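Local atomic coordinates of Exo beta-1,2-glucooligosaccharide sophorohydrolase (non-reducing end) (PDB entry 5Z06), a protein that hydrolyses linear beta-1,2-glucan and beta-1,2-glucooligosaccharides of four or more units, releasing sophorose from the non-reducing end. Residues F11-Y20 and F48-L56; D216-R224 and A235-D246. One frame throughout, in Å; residues are numbered along the deposited sequence.

Contact 1 (F11-Y20 and F48-L56). With CA (calcium ion), chain C.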
# COMPACT_ATOMS: atom_id res chain seq x y z
N PHE A 11 -14.38 11.35 6.01
CA PHE A 11 -13.80 10.88 7.24
C PHE A 11 -14.57 9.72 7.81
O PHE A 11 -15.79 9.81 7.96
CB PHE A 11 -13.78 12.01 8.27
CG PHE A 11 -13.15 11.61 9.55
CD1 PHE A 11 -11.78 11.67 9.68
CD2 PHE A 11 -13.92 11.16 10.61
CE1 PHE A 11 -11.17 11.29 10.86
CE2 PHE A 11 -13.31 10.77 11.79
CZ PHE A 11 -11.94 10.84 11.92
N GLU A 12 -13.87 8.65 8.13
CA GLU A 12 -14.40 7.58 8.96
C GLU A 12 -13.64 7.51 10.27
O GLU A 12 -14.24 7.53 11.35
CB GLU A 12 -14.29 6.26 8.23
CG GLU A 12 -14.82 5.09 9.03
CD GLU A 12 -15.01 3.88 8.16
OE1 GLU A 12 -14.01 3.34 7.65
OE2 GLU A 12 -16.18 3.49 7.97
N ASN A 13 -12.32 7.39 10.17
CA ASN A 13 -11.42 7.27 11.32
C ASN A 13 -10.06 7.79 10.92
O ASN A 13 -9.66 7.64 9.78
CB ASN A 13 -11.29 5.80 11.76
CG ASN A 13 -12.44 5.33 12.63
OD1 ASN A 13 -12.84 6.03 13.55
ND2 ASN A 13 -12.97 4.15 12.35
N SER A 14 -9.38 8.41 11.85
CA SER A 14 -7.99 8.80 11.66
C SER A 14 -7.15 7.62 12.10
O SER A 14 -7.32 7.13 13.22
CB SER A 14 -7.65 10.01 12.51
OG SER A 14 -6.35 10.46 12.22
N LEU A 15 -6.29 7.13 11.21
CA LEU A 15 -5.33 6.10 11.57
C LEU A 15 -4.25 6.62 12.49
O LEU A 15 -3.61 5.85 13.19
CB LEU A 15 -4.71 5.46 10.31
CG LEU A 15 -5.71 4.75 9.39
CD1 LEU A 15 -5.03 4.20 8.14
CD2 LEU A 15 -6.42 3.64 10.14
N MET A 16 -4.05 7.94 12.50
CA MET A 16 -3.16 8.57 13.47
C MET A 16 -3.95 9.22 14.60
O MET A 16 -5.05 9.69 14.40
CB MET A 16 -2.27 9.62 12.77
CG MET A 16 -1.34 9.05 11.73
SD MET A 16 -0.22 7.78 12.38
CE MET A 16 1.33 8.66 12.49
N LYS A 17 -3.36 9.25 15.79
CA LYS A 17 -3.92 9.97 16.90
C LYS A 17 -3.61 11.43 16.75
O LYS A 17 -2.85 11.83 15.86
CB LYS A 17 -3.36 9.48 18.23
CG LYS A 17 -3.83 8.08 18.56
CD LYS A 17 -3.02 7.45 19.68
CE LYS A 17 -3.23 5.93 19.68
NZ LYS A 17 -2.20 5.26 20.53
N GLY A 18 -4.24 12.22 17.61
CA GLY A 18 -3.89 13.60 17.85
C GLY A 18 -4.58 14.56 16.91
O GLY A 18 -5.35 15.37 17.33
N ASP A 19 -4.26 14.44 15.63
CA ASP A 19 -4.80 15.31 14.62
C ASP A 19 -4.90 14.59 13.28
O ASP A 19 -4.31 13.53 13.10
CB ASP A 19 -3.89 16.54 14.47
CG ASP A 19 -2.44 16.18 14.15
OD1 ASP A 19 -2.11 15.82 13.01
OD2 ASP A 19 -1.61 16.30 15.05
N TYR A 20 -5.64 15.19 12.36
CA TYR A 20 -6.06 14.52 11.15
C TYR A 20 -5.44 15.20 9.94
O TYR A 20 -5.70 16.37 9.63
CB TYR A 20 -7.58 14.49 11.02
CG TYR A 20 -8.00 13.63 9.85
CD1 TYR A 20 -7.57 12.30 9.76
CD2 TYR A 20 -8.77 14.14 8.80
CE1 TYR A 20 -7.91 11.50 8.68
CE2 TYR A 20 -9.13 13.33 7.73
CZ TYR A 20 -8.68 12.01 7.68
OH TYR A 20 -8.97 11.17 6.64
N PHE A 48 -18.69 7.87 16.69
CA PHE A 48 -19.74 7.00 16.22
C PHE A 48 -19.14 5.68 15.69
O PHE A 48 -19.39 4.64 16.27
CB PHE A 48 -20.61 7.64 15.15
CG PHE A 48 -21.77 6.79 14.81
CD1 PHE A 48 -22.86 6.74 15.68
CD2 PHE A 48 -21.73 5.93 13.72
CE1 PHE A 48 -23.91 5.89 15.44
CE2 PHE A 48 -22.78 5.08 13.47
CZ PHE A 48 -23.88 5.06 14.32
N THR A 49 -18.38 5.72 14.59
CA THR A 49 -17.55 4.56 14.23
C THR A 49 -16.32 4.61 15.12
O THR A 49 -15.54 5.56 15.02
CB THR A 49 -17.07 4.51 12.79
OG1 THR A 49 -16.54 5.77 12.43
CG2 THR A 49 -18.19 4.10 11.89
N PRO A 50 -16.18 3.62 16.01
CA PRO A 50 -15.09 3.63 16.93
C PRO A 50 -13.74 3.67 16.27
O PRO A 50 -13.54 3.33 15.08
CB PRO A 50 -15.24 2.31 17.68
CG PRO A 50 -16.00 1.45 16.75
CD PRO A 50 -16.99 2.40 16.18
N GLY A 51 -12.83 4.00 17.18
CA GLY A 51 -11.61 4.64 16.90
C GLY A 51 -11.94 6.04 17.39
O GLY A 51 -11.90 6.33 18.58
N ASN A 52 -12.30 6.90 16.45
CA ASN A 52 -12.21 8.30 16.71
C ASN A 52 -13.12 9.12 15.84
O ASN A 52 -13.77 8.62 14.90
CB ASN A 52 -10.74 8.75 16.62
CG ASN A 52 -10.11 8.39 15.30
OD1 ASN A 52 -10.64 8.70 14.24
ND2 ASN A 52 -8.96 7.74 15.35
N SER A 53 -13.17 10.39 16.17
CA SER A 53 -13.92 11.36 15.42
C SER A 53 -13.07 12.60 15.34
O SER A 53 -12.01 12.68 15.96
CB SER A 53 -15.23 11.66 16.13
OG SER A 53 -14.98 12.19 17.42
N LEU A 54 -13.55 13.57 14.57
CA LEU A 54 -12.90 14.84 14.44
C LEU A 54 -13.51 15.81 15.41
O LEU A 54 -14.74 15.89 15.55
CB LEU A 54 -13.02 15.36 13.02
CG LEU A 54 -12.28 14.52 11.97
CD1 LEU A 54 -12.59 15.06 10.59
CD2 LEU A 54 -10.79 14.60 12.21
N GLU A 55 -12.64 16.56 16.07
CA GLU A 55 -13.06 17.53 17.05
C GLU A 55 -13.15 18.86 16.35
O GLU A 55 -12.19 19.31 15.74
CB GLU A 55 -12.07 17.63 18.20
CG GLU A 55 -12.65 18.39 19.39
CD GLU A 55 -11.62 18.87 20.37
OE1 GLU A 55 -10.52 18.30 20.40
OE2 GLU A 55 -11.90 19.85 21.10
N LEU A 56 -14.30 19.48 16.47
CA LEU A 56 -14.49 20.79 15.91
C LEU A 56 -14.80 21.73 17.08
O LEU A 56 -15.96 21.87 17.49
CB LEU A 56 -15.61 20.75 14.86
CG LEU A 56 -15.64 22.00 13.99
CD1 LEU A 56 -14.57 21.93 12.92
CD2 LEU A 56 -17.01 22.20 13.35
CA CA C . -15.00 7.20 13.46
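With CG between its backbone N and carbonyl carbon (chi1 55°), N52 sends its amide across to the backbone of S14, while N13, whose CG lies anti to the carbonyl carbon (chi1 -81°), swings OD1 toward the 48-56 loop. The N52 amide grips S14 twice. S14 N donates to N52 OD1 at 2.7 Å, in the carbonyl plane on a lone pair, and N52 ND2 answers to S14 O at 2.8 Å, almost within its own amide plane. Two nearly straight bonds of opposite direction fix which way round this amide sits.

N13 works differently. Its OD1 accepts N52 N at 3.1 Å, with the donor tilted 35° from the carbonyl plane, and also binds the calcium ion at 2.5 Å; ND2 makes a weak bond to P50 O. The same ion takes E12 O, T49 O, T49 OG1 and N52 O, so both loops close round it, and both carboxylate oxygens of D175 on strand 169-180 complete the site. T49 OG1 is further tied to D176.

Beside the metal the contact turns apolar. L54 CG sits 3.5 Å above the centre of the F11 ring, a CH-pi contact, with N13 N over the opposite face. N52 OD1 lies at the ring edge, 3.4 Å from F11 CZ, and L54 CD2 reaches Y20 CB at 3.4 Å.

Seven oxygens suit a hard ion such as calcium, which probably offsets the repulsion between close pairs like N13 OD1 and T49 O, 3.1 Å apart; its loss would probably weaken the hold between the segments.

Contact 2 (D216-R224 and A235-D246); sequences DIKYYRIYR and AVRRPWMNRYTD
I222 pairs with A235 and Y220 with R237 as antiparallel hydrogen-bonded pairs. I222 N reaches A235 O at 2.7 Å and Y220 N reaches R237 O at 2.6 Å, both nearly straight; the Y220-R237 pair has good bonds in both directions, while the return bond from A235 N to I222 O is weak. Between them, R221 and V236 make a non-hydrogen-bonded pair, their side chains lying side by side. V236 CG1, anti to its carbonyl carbon (chi1 -67°), comes over a face of the Y219 ring, 4.0 Å from the centroid, while K218 CB covers the opposite face.

I222 points the other way, against the Y244 ring, with I222 CG2 at 3.7 Å from Y244 CD2. This is the core of a two-sheet packing consistent with a fibronectin type III-like sandwich: 219-225 and 232-237 are a hairpin in one sheet, 243-247 an edge of the other, and K218 and Y219 both face V262 in a classic beta bulge. R224, bent at chi3, spans the sheets to D246, whose OD2 lies in the guanidinium plane, 2.9 Å from R224 NH1, and receives it on its syn lone pair; Y257 shares that oxygen, and Y244 OH donates to D246 OD1. With an alanine here, R224 would probably lose its counter-charge and the Y244 hydroxyl its acceptor.

Toward the type I turn R238-M241 some side-chain contacts are looser: N242 OD1 comes to 3.9 Å from Y220 CE2, and I217 CG1 slides past P239 CG at 4.1 Å, although P239 CG itself lies close on I217 O at 3.3 Å.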
# COMPACT_ATOMS: atom_id res chain seq x y z
N ASP A 216 -24.74 -6.52 0.78
CA ASP A 216 -24.10 -5.21 0.70
C ASP A 216 -24.16 -4.44 2.04
O ASP A 216 -24.89 -3.46 2.21
CB ASP A 216 -24.68 -4.41 -0.47
CG ASP A 216 -23.78 -3.28 -0.91
OD1 ASP A 216 -22.67 -3.14 -0.36
OD2 ASP A 216 -24.18 -2.51 -1.79
N ILE A 217 -23.37 -4.93 2.99
CA ILE A 217 -23.28 -4.32 4.31
C ILE A 217 -22.34 -3.12 4.32
O ILE A 217 -21.48 -2.96 3.42
CB ILE A 217 -22.86 -5.34 5.39
CG1 ILE A 217 -21.45 -5.89 5.16
CG2 ILE A 217 -23.86 -6.49 5.46
CD1 ILE A 217 -20.76 -6.26 6.44
N LYS A 218 -22.50 -2.28 5.34
CA LYS A 218 -21.73 -1.04 5.43
C LYS A 218 -20.32 -1.35 5.96
O LYS A 218 -19.32 -0.96 5.39
CB LYS A 218 -22.45 -0.03 6.32
CG LYS A 218 -21.95 1.40 6.19
CD LYS A 218 -22.55 2.28 7.26
CE LYS A 218 -22.04 3.71 7.19
NZ LYS A 218 -22.50 4.41 5.98
N TYR A 219 -20.29 -2.04 7.09
CA TYR A 219 -19.04 -2.39 7.72
C TYR A 219 -19.29 -3.44 8.75
O TYR A 219 -20.44 -3.75 9.08
CB TYR A 219 -18.34 -1.17 8.35
CG TYR A 219 -19.18 -0.15 9.13
CD1 TYR A 219 -19.87 -0.51 10.29
CD2 TYR A 219 -19.17 1.19 8.77
CE1 TYR A 219 -20.59 0.44 11.01
CE2 TYR A 219 -19.88 2.14 9.49
CZ TYR A 219 -20.58 1.76 10.61
OH TYR A 219 -21.26 2.71 11.31
N TYR A 220 -18.21 -4.02 9.22
CA TYR A 220 -18.23 -4.88 10.38
C TYR A 220 -17.88 -4.01 11.57
O TYR A 220 -16.99 -3.17 11.47
CB TYR A 220 -17.23 -6.01 10.22
CG TYR A 220 -17.60 -6.93 9.10
CD1 TYR A 220 -18.56 -7.93 9.29
CD2 TYR A 220 -17.01 -6.80 7.84
CE1 TYR A 220 -18.91 -8.79 8.26
CE2 TYR A 220 -17.35 -7.65 6.80
CZ TYR A 220 -18.29 -8.65 7.01
OH TYR A 220 -18.62 -9.48 5.96
N ARG A 221 -18.58 -4.19 12.68
CA ARG A 221 -18.23 -3.53 13.91
C ARG A 221 -17.56 -4.57 14.75
O ARG A 221 -18.11 -5.67 14.92
CB ARG A 221 -19.47 -3.03 14.65
CG ARG A 221 -19.61 -1.52 14.68
CD ARG A 221 -20.85 -1.08 15.45
NE ARG A 221 -21.39 0.15 14.87
CZ ARG A 221 -22.68 0.48 14.82
NH1 ARG A 221 -23.63 -0.32 15.32
NH2 ARG A 221 -23.03 1.64 14.25
N ILE A 222 -16.40 -4.21 15.31
CA ILE A 222 -15.66 -5.13 16.17
C ILE A 222 -15.82 -4.67 17.61
O ILE A 222 -15.63 -3.49 17.92
CB ILE A 222 -14.16 -5.22 15.80
CG1 ILE A 222 -13.99 -5.75 14.36
CG2 ILE A 222 -13.41 -6.13 16.78
CD1 ILE A 222 -13.99 -4.67 13.31
N TYR A 223 -16.15 -5.64 18.47
CA TYR A 223 -16.32 -5.42 19.92
C TYR A 223 -15.25 -6.16 20.68
O TYR A 223 -14.90 -7.27 20.35
CB TYR A 223 -17.69 -5.92 20.41
CG TYR A 223 -18.82 -5.08 19.88
CD1 TYR A 223 -19.37 -5.36 18.63
CD2 TYR A 223 -19.32 -4.00 20.61
CE1 TYR A 223 -20.39 -4.59 18.13
CE2 TYR A 223 -20.35 -3.22 20.11
CZ TYR A 223 -20.89 -3.53 18.87
OH TYR A 223 -21.90 -2.77 18.34
N ARG A 224 -14.74 -5.52 21.72
CA ARG A 224 -13.69 -6.08 22.53
C ARG A 224 -14.08 -6.09 24.00
O ARG A 224 -14.71 -5.17 24.49
CB ARG A 224 -12.41 -5.29 22.36
CG ARG A 224 -11.23 -5.93 23.06
CD ARG A 224 -10.00 -5.09 22.84
NE ARG A 224 -10.13 -3.77 23.43
CZ ARG A 224 -9.33 -2.73 23.16
NH1 ARG A 224 -8.34 -2.82 22.28
NH2 ARG A 224 -9.53 -1.57 23.77
N ALA A 235 -13.58 -0.96 16.84
CA ALA A 235 -13.22 -0.68 15.46
C ALA A 235 -14.34 -1.04 14.52
O ALA A 235 -15.26 -1.78 14.88
CB ALA A 235 -11.97 -1.47 15.06
N VAL A 236 -14.24 -0.50 13.31
CA VAL A 236 -15.07 -0.93 12.22
C VAL A 236 -14.16 -1.35 11.09
O VAL A 236 -13.07 -0.81 10.91
CB VAL A 236 -16.06 0.12 11.68
CG1 VAL A 236 -17.12 0.43 12.73
CG2 VAL A 236 -15.37 1.40 11.21
N ARG A 237 -14.62 -2.34 10.34
CA ARG A 237 -13.91 -2.75 9.18
C ARG A 237 -14.89 -2.84 8.04
O ARG A 237 -15.92 -3.50 8.12
CB ARG A 237 -13.18 -4.08 9.44
CG ARG A 237 -11.92 -3.91 10.27
CD ARG A 237 -10.84 -3.18 9.48
NE ARG A 237 -9.60 -2.98 10.22
CZ ARG A 237 -9.32 -1.94 11.01
NH1 ARG A 237 -10.21 -0.98 11.25
NH2 ARG A 237 -8.15 -1.89 11.61
N ARG A 238 -14.53 -2.16 6.97
CA ARG A 238 -15.27 -2.20 5.74
C ARG A 238 -15.24 -3.63 5.18
O ARG A 238 -14.31 -4.38 5.48
CB ARG A 238 -14.65 -1.23 4.75
CG ARG A 238 -14.77 0.22 5.13
CD ARG A 238 -16.17 0.70 4.86
NE ARG A 238 -16.44 2.02 5.40
CZ ARG A 238 -17.59 2.68 5.25
NH1 ARG A 238 -18.58 2.17 4.54
NH2 ARG A 238 -17.74 3.89 5.81
N PRO A 239 -16.25 -4.01 4.37
CA PRO A 239 -16.41 -5.39 3.84
C PRO A 239 -15.23 -5.97 3.04
O PRO A 239 -15.09 -7.18 2.98
CB PRO A 239 -17.67 -5.29 2.95
CG PRO A 239 -18.31 -4.00 3.30
CD PRO A 239 -17.22 -3.08 3.74
N TRP A 240 -14.41 -5.11 2.45
CA TRP A 240 -13.15 -5.49 1.78
C TRP A 240 -12.03 -5.94 2.72
O TRP A 240 -11.00 -6.45 2.27
CB TRP A 240 -12.63 -4.34 0.86
CG TRP A 240 -12.57 -2.96 1.49
CD1 TRP A 240 -13.54 -1.98 1.41
CD2 TRP A 240 -11.50 -2.39 2.25
NE1 TRP A 240 -13.12 -0.85 2.09
CE2 TRP A 240 -11.88 -1.08 2.62
CE3 TRP A 240 -10.25 -2.86 2.66
CZ2 TRP A 240 -11.06 -0.24 3.38
CZ3 TRP A 240 -9.43 -2.03 3.42
CH2 TRP A 240 -9.84 -0.74 3.77
N MET A 241 -12.23 -5.79 4.02
CA MET A 241 -11.30 -6.32 5.01
C MET A 241 -12.07 -7.26 5.96
O MET A 241 -12.80 -6.78 6.82
CB MET A 241 -10.65 -5.13 5.73
CG MET A 241 -9.46 -5.42 6.62
SD MET A 241 -8.08 -6.23 5.81
CE MET A 241 -7.59 -4.93 4.68
N ASN A 242 -11.89 -8.57 5.81
CA ASN A 242 -12.46 -9.59 6.71
C ASN A 242 -11.54 -9.92 7.89
O ASN A 242 -11.40 -11.08 8.32
CB ASN A 242 -12.75 -10.88 5.94
CG ASN A 242 -13.78 -10.68 4.85
OD1 ASN A 242 -14.74 -9.90 5.00
ND2 ASN A 242 -13.56 -11.36 3.74
N ARG A 243 -10.96 -8.88 8.45
CA ARG A 243 -9.85 -9.03 9.31
C ARG A 243 -9.72 -7.79 10.13
O ARG A 243 -9.94 -6.71 9.62
CB ARG A 243 -8.61 -9.16 8.46
CG ARG A 243 -7.72 -10.19 9.00
CD ARG A 243 -6.40 -10.24 8.26
NE ARG A 243 -6.15 -11.64 8.04
CZ ARG A 243 -5.90 -12.53 8.99
NH1 ARG A 243 -5.76 -12.18 10.26
NH2 ARG A 243 -5.72 -13.78 8.63
N TYR A 244 -9.33 -7.94 11.39
CA TYR A 244 -9.08 -6.78 12.21
C TYR A 244 -7.87 -7.02 13.08
O TYR A 244 -7.72 -8.09 13.68
CB TYR A 244 -10.30 -6.43 13.05
CG TYR A 244 -9.98 -5.38 14.07
CD1 TYR A 244 -9.60 -4.11 13.67
CD2 TYR A 244 -10.00 -5.68 15.43
CE1 TYR A 244 -9.26 -3.14 14.60
CE2 TYR A 244 -9.69 -4.72 16.36
CZ TYR A 244 -9.32 -3.46 15.95
OH TYR A 244 -9.01 -2.53 16.89
N THR A 245 -7.00 -6.01 13.11
CA THR A 245 -5.79 -6.03 13.87
C THR A 245 -5.96 -5.10 15.06
O THR A 245 -6.01 -3.88 14.91
CB THR A 245 -4.60 -5.64 12.99
OG1 THR A 245 -4.34 -6.71 12.07
CG2 THR A 245 -3.37 -5.38 13.82
N ASP A 246 -6.03 -5.69 16.24
CA ASP A 246 -6.22 -4.94 17.44
C ASP A 246 -4.88 -4.77 18.09
O ASP A 246 -4.37 -5.70 18.72
CB ASP A 246 -7.16 -5.62 18.41
CG ASP A 246 -7.64 -4.68 19.49
OD1 ASP A 246 -7.91 -3.50 19.18
OD2 ASP A 246 -7.74 -5.13 20.65

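Contacts 1 and 2 follow one another along the chain, their centres about 16 Å apart, and touch directly across a boundary between two beta-rich parts. They are tied by a salt bridge, E12 OE2 to R238 NH2 at 2.7 Å: E12 gives its backbone oxygen to the calcium ion and its carboxylate to the turn of contact 2, where D7 also pairs with R238. Next to it, T49 CG2 packs on Y219 OH at 3.4 Å and P50 CG on A235 N at 3.4 Å. Through this bridge and packing the calcium-bound loops of contact 1 lie against the 219-237 hairpin, and the side chain of V236 comes within about 6 Å of the ion.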